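Local coordinates for 3-dehydroquinate dehydratase (Clostridium difficile, PDB 4H3D), which catalyses the cis-dehydration of 3-dehydroquinate to 3-dehydroshikimate through an imine intermediate, the third step of the chorismate pathway to aromatic amino acids, at residues E64-L69 with N105-N110; H147-T152 with A176-N181; Q180-V185 with S210-I215. All blocks are in the same frame, centred on the assembly; numbering follows the deposited sequence. Where two conformers were deposited one is given.

Contact 1: residues E64-L69 with N105-N110; sequences EVKEVL and NKEISN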
loop_
_atom_site.group_PDB
_atom_site.type_symbol
_atom_site.label_atom_id
_atom_site.label_comp_id
_atom_site.label_asym_id
_atom_site.label_seq_id
_atom_site.Cartn_x
_atom_site.Cartn_y
_atom_site.Cartn_z
ATOM N N GLU B 64 -11.199 -8.207 -39.138
ATOM C CA GLU B 64 -12.186 -8.083 -38.043
ATOM C C GLU B 64 -11.560 -7.397 -36.828
ATOM O O GLU B 64 -12.226 -6.615 -36.127
ATOM C CB GLU B 64 -12.808 -9.453 -37.703
ATOM C CG GLU B 64 -13.745 -9.960 -38.844
ATOM C CD GLU B 64 -14.180 -11.432 -38.723
ATOM O OE1 GLU B 64 -15.288 -11.761 -39.187
ATOM O OE2 GLU B 64 -13.419 -12.262 -38.205
ATOM N N VAL B 65 -10.273 -7.643 -36.601
ATOM C CA VAL B 65 -9.557 -6.965 -35.524
ATOM C C VAL B 65 -9.535 -5.453 -35.813
ATOM O O VAL B 65 -9.771 -4.633 -34.914
ATOM C CB VAL B 65 -8.098 -7.443 -35.379
ATOM C CG1 VAL B 65 -7.329 -6.528 -34.377
ATOM C CG2 VAL B 65 -8.032 -8.933 -34.953
ATOM N N LYS B 66 -9.233 -5.091 -37.057
ATOM C CA LYS B 66 -9.215 -3.669 -37.449
ATOM C C LYS B 66 -10.593 -3.010 -37.306
ATOM O O LYS B 66 -10.684 -1.868 -36.859
ATOM C CB LYS B 66 -8.683 -3.481 -38.866
ATOM C CG LYS B 66 -7.155 -3.689 -39.002
ATOM C CD LYS B 66 -6.708 -3.403 -40.442
ATOM C CE LYS B 66 -5.246 -3.699 -40.648
ATOM N NZ LYS B 66 -4.837 -3.496 -42.062
ATOM N N GLU B 67 -11.643 -3.735 -37.684
ATOM C CA GLU B 67 -13.016 -3.233 -37.582
ATOM C C GLU B 67 -13.342 -2.808 -36.150
ATOM O O GLU B 67 -13.898 -1.730 -35.924
ATOM C CB GLU B 67 -14.028 -4.299 -38.052
ATOM C CG GLU B 67 -13.973 -4.632 -39.533
ATOM C CD GLU B 67 -15.000 -5.693 -39.941
ATOM O OE1 GLU B 67 -16.006 -5.866 -39.222
ATOM O OE2 GLU B 67 -14.815 -6.330 -40.989
ATOM N N VAL B 68 -12.991 -3.656 -35.184
ATOM C CA VAL B 68 -13.234 -3.351 -33.769
ATOM C C VAL B 68 -12.402 -2.142 -33.351
ATOM O O VAL B 68 -12.899 -1.216 -32.705
ATOM C CB VAL B 68 -12.913 -4.552 -32.857
ATOM C CG1 VAL B 68 -13.048 -4.158 -31.390
ATOM C CG2 VAL B 68 -13.820 -5.711 -33.187
ATOM N N LEU B 69 -11.149 -2.135 -33.760
ATOM C CA LEU B 69 -10.248 -1.036 -33.432
ATOM C C LEU B 69 -10.808 0.319 -33.901
ATOM O O LEU B 69 -10.733 1.305 -33.150
ATOM C CB LEU B 69 -8.893 -1.284 -34.056
ATOM C CG LEU B 69 -7.780 -0.312 -33.715
ATOM C CD1 LEU B 69 -7.586 -0.245 -32.203
ATOM C CD2 LEU B 69 -6.493 -0.730 -34.442
ATOM N N ASN B 105 0.759 -7.515 -34.623
ATOM C CA ASN B 105 1.291 -6.310 -34.007
ATOM C C ASN B 105 1.775 -5.255 -35.004
ATOM O O ASN B 105 1.607 -4.058 -34.778
ATOM C CB ASN B 105 2.387 -6.664 -33.030
ATOM C CG ASN B 105 1.839 -7.153 -31.720
ATOM O OD1 ASN B 105 1.138 -6.420 -31.026
ATOM N ND2 ASN B 105 2.160 -8.395 -31.363
ATOM N N LYS B 106 2.390 -5.695 -36.091
ATOM C CA LYS B 106 2.864 -4.764 -37.102
ATOM C C LYS B 106 1.698 -4.103 -37.814
ATOM O O LYS B 106 1.669 -2.898 -37.973
ATOM C CB LYS B 106 3.775 -5.483 -38.094
ATOM C CG LYS B 106 5.115 -5.884 -37.482
ATOM C CD LYS B 106 6.047 -6.525 -38.508
ATOM C CE LYS B 106 6.574 -5.540 -39.528
ATOM N NZ LYS B 106 7.270 -6.254 -40.658
ATOM N N GLU B 107 0.723 -4.900 -38.225
ATOM C CA GLU B 107 -0.422 -4.369 -38.941
ATOM C C GLU B 107 -1.218 -3.404 -38.099
ATOM O O GLU B 107 -1.693 -2.380 -38.604
ATOM C CB GLU B 107 -1.336 -5.504 -39.418
ATOM C CG GLU B 107 -0.811 -6.229 -40.618
ATOM C CD GLU B 107 -0.917 -5.395 -41.878
ATOM O OE1 GLU B 107 -1.936 -4.674 -42.047
ATOM O OE2 GLU B 107 0.014 -5.465 -42.705
ATOM N N ILE B 108 -1.377 -3.717 -36.814
ATOM C CA ILE B 108 -2.140 -2.853 -35.947
ATOM C C ILE B 108 -1.356 -1.574 -35.656
ATOM O O ILE B 108 -1.951 -0.493 -35.606
ATOM C CB ILE B 108 -2.605 -3.578 -34.652
ATOM C CG1 ILE B 108 -3.556 -4.714 -35.013
ATOM C CG2 ILE B 108 -3.307 -2.604 -33.694
ATOM C CD1 ILE B 108 -4.659 -4.330 -35.980
ATOM N N SER B 109 -0.034 -1.686 -35.483
ATOM C CA SER B 109 0.806 -0.487 -35.287
ATOM C C SER B 109 0.704 0.413 -36.494
ATOM O O SER B 109 0.749 1.621 -36.369
ATOM C CB SER B 109 2.286 -0.846 -35.102
ATOM O OG SER B 109 2.507 -1.588 -33.938
ATOM N N ASN B 110 0.582 -0.198 -37.675
ATOM C CA ASN B 110 0.500 0.548 -38.923
ATOM C C ASN B 110 -0.782 1.382 -39.089
ATOM O O ASN B 110 -0.786 2.348 -39.847
ATOM C CB ASN B 110 0.651 -0.393 -40.133
ATOM C CG ASN B 110 0.844 0.360 -41.418
ATOM O OD1 ASN B 110 1.713 1.221 -41.505
ATOM N ND2 ASN B 110 0.021 0.056 -42.430
HETATM O O HOH W 1 -2.199 -2.116 -41.314
#
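Lys66 and Ile108 bring two helices together that run the same general way, their segment axes 11.0 Å apart at closest approach and crossing at -34°, with the CA atoms of these two residues 7.3 Å apart. Ile108 supplies the apolar half of the interface by using both of its branches. Its CG1 stands beside the backbone N (chi1 -64°), and the terminal CD1 thereby reaches Val65 CG1 at 3.8 Å and lies beside the methylene CG of Lys66. The shorter branch, CG2, meets Leu69 CD2 at 3.8 Å, the two side chains running past each other in opposite directions.

Nearer the surface the contact becomes ionic. The extended chain of Lys66 carries its NZ to Glu107 OE1, a salt bridge of 3.1 Å met nearly head-on to the C-O bond. Glu107 instead bends at chi2 (-72°), which turns OE1 toward Lys66 NZ. One water joins the parts: it accepts from Lys66 NZ and donates to both Glu107 OE1, at 2.7 Å, and Glu107 O, so the carboxylate oxygen is gripped by lysine and water together.

This is the packing of neighbouring outer helices in a TIM barrel. Helices 62-76 and 98-110 rest on the strands beneath them: Val65 touches Trp51 of strand 48-52, while Leu69 and Ile108 settle on Leu81 and Phe83 of strand 81-84.

Contact 2: residues H147-T152 with A176-N181; sequences HDFNKT and AVMPQN. With SHL (5-hydroxy-6-methyl-4-oxo-4H-pyran-2-carboxylic acid), chain I; ACT (acetate ion), chain J.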
loop_
_atom_site.group_PDB
_atom_site.type_symbol
_atom_site.label_atom_id
_atom_site.label_comp_id
_atom_site.label_asym_id
_atom_site.label_seq_id
_atom_site.Cartn_x
_atom_site.Cartn_y
_atom_site.Cartn_z
ATOM N N HIS B 147 6.535 -12.254 -17.660
ATOM C CA HIS B 147 5.739 -12.742 -16.537
ATOM C C HIS B 147 6.279 -14.035 -15.948
ATOM O O HIS B 147 6.855 -14.868 -16.659
ATOM C CB HIS B 147 4.328 -13.035 -17.010
ATOM C CG HIS B 147 3.681 -11.883 -17.697
ATOM N ND1 HIS B 147 3.962 -11.548 -19.002
ATOM C CD2 HIS B 147 2.754 -10.994 -17.269
ATOM C CE1 HIS B 147 3.250 -10.489 -19.344
ATOM N NE2 HIS B 147 2.506 -10.136 -18.310
ATOM N N ASP B 148 6.127 -14.179 -14.638
ATOM C CA ASP B 148 6.411 -15.426 -13.996
ATOM C C ASP B 148 5.229 -15.657 -13.087
ATOM O O ASP B 148 4.987 -14.875 -12.143
ATOM C CB ASP B 148 7.729 -15.407 -13.239
ATOM C CG ASP B 148 8.159 -16.799 -12.781
ATOM O OD1 ASP B 148 7.288 -17.626 -12.397
ATOM O OD2 ASP B 148 9.382 -17.065 -12.809
ATOM N N PHE B 149 4.456 -16.693 -13.392
ATOM C CA PHE B 149 3.270 -17.024 -12.589
ATOM C C PHE B 149 3.509 -17.982 -11.431
ATOM O O PHE B 149 2.581 -18.290 -10.695
ATOM C CB PHE B 149 2.164 -17.572 -13.486
ATOM C CG PHE B 149 1.555 -16.545 -14.323
ATOM C CD1 PHE B 149 2.092 -16.242 -15.554
ATOM C CD2 PHE B 149 0.457 -15.829 -13.863
ATOM C CE1 PHE B 149 1.526 -15.246 -16.339
ATOM C CE2 PHE B 149 -0.107 -14.830 -14.632
ATOM C CZ PHE B 149 0.427 -14.534 -15.869
ATOM N N ASN B 150 4.746 -18.424 -11.250
ATOM C CA ASN B 150 5.055 -19.410 -10.198
ATOM C C ASN B 150 6.020 -18.943 -9.117
ATOM O O ASN B 150 6.050 -19.507 -8.034
ATOM C CB ASN B 150 5.643 -20.651 -10.850
ATOM C CG ASN B 150 4.714 -21.254 -11.880
ATOM O OD1 ASN B 150 5.101 -21.458 -13.026
ATOM N ND2 ASN B 150 3.471 -21.505 -11.486
ATOM N N LYS B 151 6.831 -17.939 -9.408
ATOM C CA LYS B 151 7.802 -17.474 -8.425
ATOM C C LYS B 151 8.202 -16.023 -8.649
ATOM O O LYS B 151 7.833 -15.415 -9.653
ATOM C CB LYS B 151 9.064 -18.344 -8.488
ATOM C CG LYS B 151 9.925 -18.128 -9.732
ATOM C CD LYS B 151 11.198 -18.945 -9.663
ATOM C CE LYS B 151 12.202 -18.512 -10.718
ATOM N NZ LYS B 151 11.654 -18.522 -12.066
ATOM N N THR B 152 8.946 -15.489 -7.689
ATOM C CA THR B 152 9.519 -14.161 -7.781
ATOM C C THR B 152 11.033 -14.342 -7.946
ATOM O O THR B 152 11.717 -14.765 -7.018
ATOM C CB THR B 152 9.217 -13.316 -6.539
ATOM O OG1 THR B 152 7.795 -13.148 -6.414
ATOM C CG2 THR B 152 9.900 -11.922 -6.653
ATOM N N ALA B 176 5.923 -8.711 -14.314
ATOM C CA ALA B 176 4.904 -9.164 -13.363
ATOM C C ALA B 176 5.351 -10.529 -12.819
ATOM O O ALA B 176 5.629 -11.452 -13.594
ATOM C CB ALA B 176 3.538 -9.275 -14.045
ATOM N N VAL B 177 5.410 -10.651 -11.498
ATOM C CA VAL B 177 5.894 -11.870 -10.847
ATOM C C VAL B 177 4.921 -12.344 -9.772
ATOM O O VAL B 177 4.076 -11.579 -9.302
ATOM C CB VAL B 177 7.294 -11.652 -10.240
ATOM C CG1 VAL B 177 8.296 -11.290 -11.358
ATOM C CG2 VAL B 177 7.272 -10.561 -9.153
ATOM N N MET B 178 5.042 -13.611 -9.389
ATOM C CA MET B 178 4.132 -14.205 -8.419
ATOM C C MET B 178 4.853 -14.427 -7.083
ATOM O O MET B 178 5.845 -15.161 -7.027
ATOM C CB MET B 178 3.608 -15.547 -8.946
ATOM C CG MET B 178 2.559 -16.229 -8.036
ATOM S SD MET B 178 1.020 -15.254 -7.945
ATOM C CE MET B 178 0.385 -15.396 -9.614
ATOM N N PRO B 179 4.349 -13.814 -5.993
ATOM C CA PRO B 179 5.027 -14.085 -4.731
ATOM C C PRO B 179 4.632 -15.437 -4.162
ATOM O O PRO B 179 3.488 -15.844 -4.311
ATOM C CB PRO B 179 4.503 -12.979 -3.805
ATOM C CG PRO B 179 3.119 -12.718 -4.295
ATOM C CD PRO B 179 3.170 -12.934 -5.812
ATOM N N GLN B 180 5.584 -16.112 -3.528
ATOM C CA GLN B 180 5.324 -17.354 -2.826
ATOM C C GLN B 180 5.200 -17.036 -1.324
ATOM O O GLN B 180 4.719 -17.854 -0.534
ATOM C CB GLN B 180 6.448 -18.344 -3.075
ATOM C CG GLN B 180 6.579 -18.762 -4.539
ATOM C CD GLN B 180 7.698 -19.751 -4.779
ATOM O OE1 GLN B 180 8.458 -20.084 -3.868
ATOM N NE2 GLN B 180 7.815 -20.220 -6.020
ATOM N N ASN B 181 5.642 -15.841 -0.942
ATOM C CA ASN B 181 5.573 -15.395 0.447
ATOM C C ASN B 181 5.621 -13.880 0.511
ATOM O O ASN B 181 5.809 -13.208 -0.518
ATOM C CB ASN B 181 6.683 -16.037 1.278
ATOM C CG ASN B 181 8.082 -15.789 0.698
ATOM O OD1 ASN B 181 8.408 -14.688 0.244
ATOM N ND2 ASN B 181 8.923 -16.817 0.742
HETATM O OAD SHL I . -3.025 -6.410 -13.497
HETATM C CAH SHL I . -2.569 -7.574 -13.625
HETATM O OAA SHL I . -2.918 -8.496 -12.845
HETATM C CAK SHL I . -1.632 -7.835 -14.699
HETATM O OAG SHL I . -1.263 -6.744 -15.557
HETATM C CAF SHL I . -0.512 -7.015 -16.718
HETATM C CAL SHL I . -0.283 -6.005 -17.593
HETATM C CAJ SHL I . -0.151 -8.298 -16.940
HETATM O OAC SHL I . 0.536 -8.600 -18.039
HETATM C CAI SHL I . -0.469 -9.292 -16.059
HETATM C CAE SHL I . -1.191 -9.068 -14.954
HETATM O OAB SHL I . -0.063 -10.532 -16.289
HETATM C C ACT J . 5.066 -19.716 -15.550
HETATM O O ACT J . 5.010 -18.452 -15.506
HETATM O OXT ACT J . 6.019 -20.242 -14.933
HETATM C CH3 ACT J . 4.056 -20.555 -16.276
#
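His147 pairs with Ala176 where two parallel strands come to the end of their shared ladder. The backbone bond that follows, from Asp148 N to Ala176 O, measures 3.0 Å; the same carbonyl oxygen also receives a CA-H...O contact from His147. Farther along, Met178 N makes a weak bond of 3.3 Å to Lys151 O.

Side-chain hydrogen bonds take over in the loops. Gln180, extended beyond CG, sends NE2 to Asn150 O at 2.8 Å; the bond is almost straight (176°), and the acceptor lies in the plane of the amide. Asp148 meanwhile organises its own turn: OD1 accepts from Asn150 N end-on and from Lys151 N above the carboxylate plane, an Asx turn widened to an Asx motif, and OD2 forms a salt bridge with Lys151 NZ at 2.8 Å.

In the van der Waals packing, CB and CG of Met178, whose chain bends at chi2 and chi3, lie against the carbonyl oxygen of Phe149, and its CE comes to 4.3 Å from Phe149 CD2, while the Thr152 side chain crosses Val177 at about a right angle.

Two bound groups are held here as well. His147, the proton donor/acceptor of the active site, holds the bound pyranone ligand by a 2.5 Å hydrogen bond between His147 NE2 and OAC of the ligand, which lies at the edge of the ring; His147 ND1 is hydrogen-bonded to Glu90. Oxygen O of an acetate accepts from Phe149 N at 2.8 Å.

Strands 141-148 and 172-177 are joined by helix 155-167 in a beta-alpha-beta unit; strand 205-208 follows next to 172-177, where Ala176 touches Met207, while on the other face of the sheet Val177 packs on Leu188 of helix 182-199.

Contact 3: residues Q180-V185 with S210-I215; sequences QNEKDV and SGMGVI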
loop_
_atom_site.group_PDB
_atom_site.type_symbol
_atom_site.label_atom_id
_atom_site.label_comp_id
_atom_site.label_asym_id
_atom_site.label_seq_id
_atom_site.Cartn_x
_atom_site.Cartn_y
_atom_site.Cartn_z
ATOM N N GLN B 180 5.584 -16.112 -3.528
ATOM C CA GLN B 180 5.324 -17.354 -2.826
ATOM C C GLN B 180 5.200 -17.036 -1.324
ATOM O O GLN B 180 4.719 -17.854 -0.534
ATOM C CB GLN B 180 6.448 -18.344 -3.075
ATOM C CG GLN B 180 6.579 -18.762 -4.539
ATOM C CD GLN B 180 7.698 -19.751 -4.779
ATOM O OE1 GLN B 180 8.458 -20.084 -3.868
ATOM N NE2 GLN B 180 7.815 -20.220 -6.020
ATOM N N ASN B 181 5.642 -15.841 -0.942
ATOM C CA ASN B 181 5.573 -15.395 0.447
ATOM C C ASN B 181 5.621 -13.880 0.511
ATOM O O ASN B 181 5.809 -13.208 -0.518
ATOM C CB ASN B 181 6.683 -16.037 1.278
ATOM C CG ASN B 181 8.082 -15.789 0.698
ATOM O OD1 ASN B 181 8.408 -14.688 0.244
ATOM N ND2 ASN B 181 8.923 -16.817 0.742
ATOM N N GLU B 182 5.456 -13.337 1.712
ATOM C CA GLU B 182 5.408 -11.900 1.883
ATOM C C GLU B 182 6.732 -11.258 1.510
ATOM O O GLU B 182 6.764 -10.189 0.887
ATOM C CB GLU B 182 5.030 -11.535 3.334
ATOM C CG GLU B 182 3.614 -11.940 3.736
ATOM C CD GLU B 182 3.478 -13.416 4.098
ATOM O OE1 GLU B 182 4.489 -14.173 4.054
ATOM O OE2 GLU B 182 2.351 -13.818 4.437
ATOM N N LYS B 183 7.831 -11.920 1.865
ATOM C CA LYS B 183 9.146 -11.375 1.553
ATOM C C LYS B 183 9.326 -11.178 0.046
ATOM O O LYS B 183 9.992 -10.208 -0.374
ATOM C CB LYS B 183 10.273 -12.241 2.134
ATOM C CG LYS B 183 11.655 -11.593 1.983
ATOM C CD LYS B 183 12.724 -12.259 2.864
ATOM C CE LYS B 183 14.093 -11.608 2.624
ATOM N NZ LYS B 183 15.160 -12.076 3.567
ATOM N N ASP B 184 8.720 -12.064 -0.758
ATOM C CA ASP B 184 8.798 -11.978 -2.253
ATOM C C ASP B 184 8.181 -10.685 -2.791
ATOM O O ASP B 184 8.666 -10.115 -3.787
ATOM C CB ASP B 184 8.101 -13.165 -2.925
ATOM C CG ASP B 184 8.937 -14.421 -2.935
ATOM O OD1 ASP B 184 10.158 -14.344 -2.664
ATOM O OD2 ASP B 184 8.367 -15.501 -3.251
ATOM N N VAL B 185 7.107 -10.241 -2.152
ATOM C CA VAL B 185 6.467 -8.961 -2.522
ATOM C C VAL B 185 7.478 -7.839 -2.297
ATOM O O VAL B 185 7.654 -6.958 -3.156
ATOM C CB VAL B 185 5.228 -8.681 -1.703
ATOM C CG1 VAL B 185 4.621 -7.331 -2.110
ATOM C CG2 VAL B 185 4.193 -9.797 -1.853
ATOM N N SER B 210 -1.381 -11.578 -7.223
ATOM C CA SER B 210 -2.141 -12.191 -6.116
ATOM C C SER B 210 -2.512 -11.156 -5.032
ATOM O O SER B 210 -2.026 -10.024 -5.054
ATOM C CB SER B 210 -1.396 -13.360 -5.472
ATOM O OG SER B 210 -0.435 -12.917 -4.530
ATOM N N GLY B 211 -3.350 -11.578 -4.075
ATOM C CA GLY B 211 -3.806 -10.709 -2.957
ATOM C C GLY B 211 -2.645 -10.171 -2.157
ATOM O O GLY B 211 -2.610 -9.009 -1.781
ATOM N N MET B 212 -1.673 -11.034 -1.927
ATOM C CA MET B 212 -0.469 -10.699 -1.191
ATOM C C MET B 212 0.338 -9.569 -1.859
ATOM O O MET B 212 0.990 -8.782 -1.174
ATOM C CB MET B 212 0.385 -11.982 -1.094
ATOM C CG MET B 212 1.630 -11.915 -0.270
ATOM S SD MET B 212 2.408 -13.564 -0.117
ATOM C CE MET B 212 1.178 -14.417 0.851
ATOM N N GLY B 213 0.279 -9.477 -3.193
ATOM C CA GLY B 213 1.082 -8.497 -3.919
ATOM C C GLY B 213 0.439 -7.152 -4.219
ATOM O O GLY B 213 1.074 -6.300 -4.826
ATOM N N VAL B 214 -0.791 -6.948 -3.758
ATOM C CA VAL B 214 -1.562 -5.721 -4.079
ATOM C C VAL B 214 -0.856 -4.407 -3.742
ATOM O O VAL B 214 -1.013 -3.426 -4.469
ATOM C CB VAL B 214 -2.952 -5.755 -3.437
ATOM C CG1 VAL B 214 -3.677 -4.422 -3.640
ATOM C CG2 VAL B 214 -3.759 -6.909 -4.025
ATOM N N ILE B 215 -0.078 -4.380 -2.663
ATOM C CA ILE B 215 0.684 -3.177 -2.314
ATOM C C ILE B 215 1.472 -2.682 -3.515
ATOM O O ILE B 215 1.645 -1.462 -3.715
ATOM C CB ILE B 215 1.683 -3.443 -1.118
ATOM C CG1 ILE B 215 2.486 -2.176 -0.763
ATOM C CG2 ILE B 215 2.654 -4.590 -1.442
ATOM C CD1 ILE B 215 3.530 -2.383 0.382
#
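Met212 lays its sulfur over one face of the peptide group joining Asn181 to Glu182, with SD 3.3 Å from Asn181 C, almost straight above it. The methyl group continues to a second flat group: Met212 CE lies over a face of the Glu182 carboxylate, 3.8 Å from OE2, while the other oxygen, OE1, makes a salt bridge to Lys197 of the second subunit. A third flat group, the Asn181 amide, turns its oxygen end to the helix, and OD1 takes Asp184 N at 2.8 Å nearly in line with its C=O bond. The carboxylate of Asp184 answers with OD2, whose anti lone pair accepts from Gln180 N at 2.9 Å.

No hydrogen bond crosses between 180-185 and 210-215; the remaining contact is apolar. Val185 divides its two methyls between the partners: CG2 lies 3.7 Å from Met212 CG and also touches Met212 O and Gly213 CA, whereas CG1, anti to its own backbone N (chi1 179°), presses on Ile215 CG2 at 3.4 Å, tighter than usual for two carbons. Met212 stays extended through chi2 (174°), which gives its thioether the reach to pass Val185 and arrive at the helix start.

Ile215 also packs against Ile215 of the second subunit, and Gly211 N bonds to Asn258 of that chain, placing this corner at the dimer interface. Asn181 is a classic N-cap, and the whole is a loop at the C-terminal end of a TIM-barrel strand packed on the first turn of the preceding barrel helix.

The three contacts sample one TIM barrel on two sides. Contact 1 closes first along the chain and joins two outer helices; its centre lies about 31 Å from that of contact 2 and about 36 Å from that of contact 3, on the opposite side of the chain's centre. Contacts 2 and 3 are neighbours, with centres about 9 Å apart, sharing Gln180 and Asn181 where strand 172-177 passes into helix 182-199. Pro179 binds them further, packing on Asp184, Val185 and Ser210. Packed segments at the strand ends thus connect the catalytic histidine of contact 2 with the subunit interface at contact 3.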